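Local coordinates for protein glycerophosphoryl diester phosphodiesterase (Agrobacterium tumefaciens str. C58, PDB 3KS6) that belongs to the glycerophosphoryl diester phosphodiesterase family, folds as a TIM barrel and carries a bound magnesium ion, at residues Ile185-His188 with Ile189-Asp193. Residues are numbered along the deposited sequence; the frame is centred on the assembly and turned at random.
Sequences IGVH and IDTAD
The imidazole of H188 meets D190 edge-on: the backbone N-H of D190 points at ND1, 3.0 Å from N to ND1 and nearly straight at 159°, with the donor lying almost exactly in the ring plane. ND1 is therefore an acceptor here, which is consistent with a neutral ring carrying its proton on NE2. The D190 carboxylate runs alongside the ring, pointing the same way, its plane turned 40° from that of the imidazole and its OD2 3.3 Å from H188 CE1; OD1 turns to Q217. W210 packs edge-to-face with the H188 ring, and I189 sets its CG2 3.9 Å from H188 ND1. With CG anti to the backbone N (chi1 -166°), the H188 ring is carried out beside the turn, where its nitrogen acceptor suits the amide of D190, the second residue of the 3-10 segment. This turn, residues 189-191, follows parallel strand 184-188 of the TIM barrel and leads to helix 194-202, whose N-cap is D193; the H188 side chain lies about 12 Å from the bound magnesium. T191 closes the turn by gripping the carbonyl of H188 twice. Its hydroxyl OG1 donates to H188 O at 2.8 Å, in the carbonyl plane on a lone pair, while its own amide N reaches the same oxygen at 2.9 Å from above that plane. Threonine suits the place because its beta-hydroxyl, set between the backbone N and the carbonyl carbon, is just long enough to reach back three residues; a water bridges OG1 to the backbone N of H188. On the strand side, V187 CB comes within 3.6 Å of T191 OG1, and V187 CG2 rests 4.0 Å from A192 CB. The branched valine and the small alanine both also touch F207 on neighbouring strand 206-210.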
ATOM      1  N   ILE A 185      -3.259   7.368  10.150  1.00 17.45           N
ATOM      2  CA  ILE A 185      -3.846   7.704   8.847  1.00 17.74           C
ATOM      3  C   ILE A 185      -2.737   7.955   7.848  1.00 18.05           C
ATOM      4  O   ILE A 185      -1.594   8.289   8.223  1.00 17.95           O
ATOM      5  CB  ILE A 185      -4.839   8.924   8.881  1.00 19.45           C
ATOM      6  CG1 ILE A 185      -4.093  10.236   9.133  1.00 19.01           C
ATOM      7  CG2 ILE A 185      -5.904   8.692   9.932  1.00 17.26           C
ATOM      8  CD1 ILE A 185      -4.958  11.511   9.090  1.00 17.93           C
ATOM      9  N   GLY A 186      -3.064   7.814   6.568  1.00 15.22           N
ATOM     10  CA  GLY A 186      -2.149   8.168   5.490  1.00 17.24           C
ATOM     11  C   GLY A 186      -2.898   9.115   4.570  1.00 17.24           C
ATOM     12  O   GLY A 186      -4.013   8.806   4.183  1.00 18.38           O
ATOM     13  N   VAL A 187      -2.306  10.275   4.289  1.00 17.64           N
ATOM     14  CA  VAL A 187      -2.870  11.253   3.365  1.00 17.92           C
ATOM     15  C   VAL A 187      -1.978  11.400   2.127  1.00 19.13           C
ATOM     16  O   VAL A 187      -0.733  11.173   2.183  1.00 17.47           O
ATOM     17  CB  VAL A 187      -3.092  12.668   4.062  1.00 18.97           C
ATOM     18  CG1 VAL A 187      -3.884  12.514   5.387  1.00 14.52           C
ATOM     19  CG2 VAL A 187      -1.769  13.415   4.333  1.00 15.87           C
ATOM     20  N   HIS A 188      -2.589  11.821   0.999  1.00 16.20           N
ATOM     21  CA  HIS A 188      -1.831  12.186  -0.204  1.00 17.20           C
ATOM     22  C   HIS A 188      -0.803  13.251   0.179  1.00 16.09           C
ATOM     23  O   HIS A 188      -1.135  14.217   0.853  1.00 17.84           O
ATOM     24  CB  HIS A 188      -2.764  12.759  -1.258  1.00 16.71           C
ATOM     25  CG  HIS A 188      -2.172  12.859  -2.634  1.00 17.40           C
ATOM     26  ND1 HIS A 188      -1.102  13.678  -2.948  1.00 20.51           N
ATOM     27  CD2 HIS A 188      -2.512  12.236  -3.781  1.00 20.80           C
ATOM     28  CE1 HIS A 188      -0.803  13.535  -4.229  1.00 21.00           C
ATOM     29  NE2 HIS A 188      -1.646  12.672  -4.759  1.00 22.15           N
ATOM     30  N   ILE A 189       0.438  13.088  -0.275  1.00 17.53           N
ATOM     31  CA  ILE A 189       1.518  14.020   0.067  1.00 17.34           C
ATOM     32  C   ILE A 189       1.158  15.467  -0.251  1.00 18.09           C
ATOM     33  O   ILE A 189       1.523  16.380   0.477  1.00 20.36           O
ATOM     34  CB  ILE A 189       2.862  13.600  -0.668  1.00 16.85           C
ATOM     35  CG1 ILE A 189       4.065  14.432  -0.198  1.00 22.11           C
ATOM     36  CG2 ILE A 189       2.709  13.638  -2.185  1.00 16.55           C
ATOM     37  CD1 ILE A 189       4.253  14.471   1.277  1.00 16.57           C
ATOM     38  N   ASP A 190       0.444  15.690  -1.350  1.00 17.47           N
ATOM     39  CA  ASP A 190       0.075  17.059  -1.749  1.00 18.99           C
ATOM     40  C   ASP A 190      -0.944  17.710  -0.809  1.00 21.99           C
ATOM     41  O   ASP A 190      -1.125  18.910  -0.896  1.00 23.32           O
ATOM     42  CB  ASP A 190      -0.431  17.125  -3.201  1.00 18.41           C
ATOM     43  CG  ASP A 190       0.649  16.807  -4.243  1.00 22.06           C
ATOM     44  OD1 ASP A 190       1.863  16.880  -3.931  1.00 24.06           O
ATOM     45  OD2 ASP A 190       0.238  16.490  -5.376  1.00 25.65           O
ATOM     46  N   THR A 191      -1.603  16.926   0.058  1.00 19.25           N
ATOM     47  CA  THR A 191      -2.497  17.441   1.082  1.00 19.85           C
ATOM     48  C   THR A 191      -1.873  17.560   2.485  1.00 19.68           C
ATOM     49  O   THR A 191      -2.499  18.041   3.426  1.00 20.01           O
ATOM     50  CB  THR A 191      -3.802  16.625   1.153  1.00 17.28           C
ATOM     51  OG1 THR A 191      -3.552  15.321   1.706  1.00 20.36           O
ATOM     52  CG2 THR A 191      -4.451  16.524  -0.242  1.00 20.20           C
ATOM     53  N   ALA A 192      -0.625  17.149   2.631  1.00 21.16           N
ATOM     54  CA  ALA A 192       0.062  17.191   3.891  1.00 18.54           C
ATOM     55  C   ALA A 192       0.732  18.536   4.064  1.00 21.12           C
ATOM     56  O   ALA A 192       1.166  19.149   3.087  1.00 22.80           O
ATOM     57  CB  ALA A 192       1.148  16.073   3.942  1.00 18.55           C
ATOM     58  N   ASP A 193       0.862  18.933   5.318  1.00 22.16           N
ATOM     59  CA  ASP A 193       1.619  20.083   5.735  1.00 23.19           C
ATOM     60  C   ASP A 193       1.835  20.002   7.237  1.00 24.24           C
ATOM     61  O   ASP A 193       1.246  19.126   7.913  1.00 20.35           O
ATOM     62  CB  ASP A 193       0.929  21.370   5.290  1.00 25.96           C
ATOM     63  CG  ASP A 193      -0.483  21.498   5.803  1.00 27.12           C
ATOM     64  OD1 ASP A 193      -0.718  21.269   6.998  1.00 21.88           O
ATOM     65  OD2 ASP A 193      -1.377  21.857   5.004  1.00 34.60           O
TER
HETATM   66  O   HOH W   1      -5.258  12.885   1.090  1.00 18.65           O